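Local coordinates for thermotoga maritima TmcAL (Thermotoga maritima, PDB 5Y0T), which belongs to the HIGH nucleotidyl transferase family of the HUP clan and holds an adenosine-5'-rp-alpha-thio-triphosphate in its pocket, at residues A[10-15]-A[47-52]. Numbering follows the deposited sequence.
Sequences YNPFHN and PAVIDK. With TAT (adenosine-5'-rp-alpha-thio-triphosphate), chain E.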
loop_
_atom_site.group_PDB
_atom_site.type_symbol
_atom_site.label_atom_id
_atom_site.label_comp_id
_atom_site.label_asym_id
_atom_site.label_seq_id
_atom_site.Cartn_x
_atom_site.Cartn_y
_atom_site.Cartn_z
ATOM N N TYR A 10 26.582 -6.172 -3.571
ATOM C CA TYR A 10 27.400 -5.336 -2.690
ATOM C C TYR A 10 26.548 -4.777 -1.545
ATOM O O TYR A 10 26.435 -3.561 -1.393
ATOM C CB TYR A 10 28.055 -4.171 -3.482
ATOM C CG TYR A 10 29.154 -4.574 -4.466
ATOM C CD1 TYR A 10 29.846 -5.782 -4.330
ATOM C CD2 TYR A 10 29.508 -3.736 -5.519
ATOM C CE1 TYR A 10 30.863 -6.143 -5.229
ATOM C CE2 TYR A 10 30.517 -4.084 -6.415
ATOM C CZ TYR A 10 31.195 -5.278 -6.268
ATOM O OH TYR A 10 32.209 -5.608 -7.157
ATOM N N ASN A 11 25.999 -5.670 -0.720
ATOM C CA ASN A 11 25.016 -5.295 0.298
ATOM C C ASN A 11 25.423 -5.708 1.707
ATOM O O ASN A 11 24.767 -6.560 2.308
ATOM C CB ASN A 11 23.648 -5.927 -0.026
ATOM C CG ASN A 11 22.527 -5.416 0.886
ATOM O OD1 ASN A 11 22.645 -4.365 1.505
ATOM N ND2 ASN A 11 21.448 -6.179 0.984
ATOM N N PRO A 12 26.494 -5.106 2.254
ATOM C CA PRO A 12 27.386 -4.068 1.719
ATOM C C PRO A 12 28.629 -4.617 0.979
ATOM O O PRO A 12 28.863 -5.835 0.972
ATOM C CB PRO A 12 27.823 -3.336 2.984
ATOM C CG PRO A 12 28.020 -4.496 3.953
ATOM C CD PRO A 12 26.859 -5.456 3.645
ATOM N N PHE A 13 29.451 -3.719 0.420
ATOM C CA PHE A 13 30.692 -4.151 -0.237
ATOM C C PHE A 13 31.640 -4.554 0.863
ATOM O O PHE A 13 32.016 -3.714 1.677
ATOM C CB PHE A 13 31.303 -3.026 -1.079
ATOM C CG PHE A 13 32.449 -3.463 -1.957
ATOM C CD1 PHE A 13 33.665 -3.854 -1.403
ATOM C CD2 PHE A 13 32.310 -3.476 -3.335
ATOM C CE1 PHE A 13 34.723 -4.255 -2.212
ATOM C CE2 PHE A 13 33.367 -3.881 -4.150
ATOM C CZ PHE A 13 34.560 -4.280 -3.587
ATOM N N HIS A 14 32.061 -5.820 0.882
ATOM C CA HIS A 14 32.890 -6.277 1.989
ATOM C C HIS A 14 34.208 -6.850 1.488
ATOM O O HIS A 14 34.540 -6.742 0.315
ATOM C CB HIS A 14 32.143 -7.312 2.865
ATOM C CG HIS A 14 31.567 -8.480 2.116
ATOM N ND1 HIS A 14 32.283 -9.203 1.183
ATOM C CD2 HIS A 14 30.345 -9.067 2.187
ATOM C CE1 HIS A 14 31.524 -10.181 0.711
ATOM N NE2 HIS A 14 30.345 -10.121 1.306
ATOM N N ASN A 15 34.984 -7.411 2.402
ATOM C CA ASN A 15 36.302 -7.919 2.033
ATOM C C ASN A 15 36.247 -9.058 1.013
ATOM O O ASN A 15 37.126 -9.176 0.158
ATOM C CB ASN A 15 37.046 -8.362 3.293
ATOM C CG ASN A 15 37.430 -7.192 4.170
ATOM O OD1 ASN A 15 37.496 -6.049 3.698
ATOM N ND2 ASN A 15 37.691 -7.461 5.451
ATOM N N PRO A 47 15.797 -4.952 1.366
ATOM C CA PRO A 47 16.364 -3.692 0.877
ATOM C C PRO A 47 17.874 -3.721 1.004
ATOM O O PRO A 47 18.399 -4.411 1.884
ATOM C CB PRO A 47 15.773 -2.638 1.813
ATOM C CG PRO A 47 15.503 -3.397 3.101
ATOM C CD PRO A 47 15.142 -4.805 2.677
ATOM N N ALA A 48 18.561 -2.963 0.158
ATOM C CA ALA A 48 19.987 -2.761 0.337
ATOM C C ALA A 48 20.161 -1.960 1.612
ATOM O O ALA A 48 19.314 -1.117 1.957
ATOM C CB ALA A 48 20.581 -2.051 -0.861
ATOM N N VAL A 49 21.225 -2.226 2.350
ATOM C CA VAL A 49 21.333 -1.604 3.657
ATOM C C VAL A 49 21.661 -0.101 3.517
ATOM O O VAL A 49 21.310 0.697 4.391
ATOM C CB VAL A 49 22.364 -2.349 4.541
ATOM C CG1 VAL A 49 23.808 -2.180 4.004
ATOM C CG2 VAL A 49 22.224 -1.903 5.990
ATOM N N ILE A 50 22.312 0.275 2.412
ATOM C CA ILE A 50 22.414 1.684 1.985
ATOM C C ILE A 50 22.086 1.721 0.499
ATOM O O ILE A 50 22.090 0.672 -0.141
ATOM C CB ILE A 50 23.798 2.300 2.219
ATOM C CG1 ILE A 50 24.896 1.427 1.583
ATOM C CG2 ILE A 50 24.080 2.502 3.713
ATOM C CD1 ILE A 50 26.310 2.022 1.797
ATOM N N ASP A 51 21.806 2.895 -0.070
ATOM C CA ASP A 51 21.164 2.872 -1.388
ATOM C C ASP A 51 22.162 2.694 -2.527
ATOM O O ASP A 51 23.370 2.610 -2.312
ATOM C CB ASP A 51 20.269 4.118 -1.600
ATOM C CG ASP A 51 21.035 5.414 -1.826
ATOM O OD1 ASP A 51 22.271 5.421 -2.031
ATOM O OD2 ASP A 51 20.354 6.467 -1.814
ATOM N N LYS A 52 21.640 2.609 -3.746
ATOM C CA LYS A 52 22.461 2.214 -4.888
ATOM C C LYS A 52 23.447 3.311 -5.278
ATOM O O LYS A 52 24.506 3.028 -5.844
ATOM C CB LYS A 52 21.561 1.855 -6.084
ATOM C CG LYS A 52 20.775 3.061 -6.619
ATOM C CD LYS A 52 19.631 2.619 -7.532
ATOM C CE LYS A 52 18.835 3.841 -8.019
ATOM N NZ LYS A 52 17.701 3.434 -8.922
HETATM N N1 TAT E . 35.258 -14.928 -1.851
HETATM C C2 TAT E . 35.290 -14.830 -3.193
HETATM N N3 TAT E . 34.329 -14.227 -3.916
HETATM C C4 TAT E . 33.254 -13.673 -3.306
HETATM C C5 TAT E . 33.156 -13.720 -1.844
HETATM C C6 TAT E . 34.250 -14.409 -1.121
HETATM N N6 TAT E . 34.240 -14.507 0.230
HETATM N N7 TAT E . 32.009 -13.092 -1.510
HETATM C C8 TAT E . 31.422 -12.664 -2.658
HETATM N N9 TAT E . 32.170 -13.013 -3.724
HETATM P PA TAT E . 27.480 -10.318 -4.487
HETATM P PB TAT E . 27.140 -12.534 -2.587
HETATM P PG TAT E . 27.420 -13.003 0.251
HETATM C "C1'" TAT E . 31.848 -12.736 -5.141
HETATM O O1A TAT E . 28.469 -12.457 1.205
HETATM O O1B TAT E . 25.709 -12.959 -2.445
HETATM S S1G TAT E . 26.362 -11.061 -5.894
HETATM C "C2'" TAT E . 30.497 -13.356 -5.498
HETATM O "O2'" TAT E . 30.600 -14.759 -5.739
HETATM O O2A TAT E . 27.428 -8.817 -4.253
HETATM O O2B TAT E . 28.093 -13.412 -3.356
HETATM O O2G TAT E . 26.013 -12.582 0.627
HETATM C "C3'" TAT E . 30.108 -12.556 -6.721
HETATM O "O3'" TAT E . 30.705 -13.105 -7.911
HETATM O O3A TAT E . 27.184 -10.989 -3.048
HETATM O O3B TAT E . 27.762 -12.227 -1.123
HETATM O O3G TAT E . 27.534 -14.466 -0.101
HETATM C "C4'" TAT E . 30.715 -11.185 -6.439
HETATM O "O4'" TAT E . 31.682 -11.345 -5.394
HETATM C "C5'" TAT E . 29.658 -10.177 -5.975
HETATM O "O5'" TAT E . 29.002 -10.714 -4.826
#
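Beside the nucleotide pocket of this HUP-clan protein, the loop that follows strand 3-8 is tied to the loop before helix 52-61 through N11 and V49. The backbone N of V49 donates to N11 OD1 at 2.7 Å, the donor tilted 21° from the carbonyl plane. N11 reaches across because its CG stands anti to the backbone N (chi1 -172°), while ND2 turns to the modified residue CSD at position 42, so both ends of the amide are held and its rotation is fixed. OD1 of N11 also packs against A48 CA at 3.3 Å, beside its bond to V49 N. Next to the polar link, P12, which follows a cis peptide bond, brings CB to 4.3 Å from V49 CG1, and M217 of helix 210-218 touches both side chains. Both loops follow neighbouring parallel strands, 3-8 and 32-38, at their C-terminal ends, where Rossmann-like folds bind nucleotides, and here the HxGH-type sequence begins at H14. H14 NE2 donates to TAT O1A at 3.0 Å, with the oxygen near the ring plane at the edge, and TAT N7 also lies in that plane. The backbone N of Y10 gives a nearly straight bond to TAT O2A.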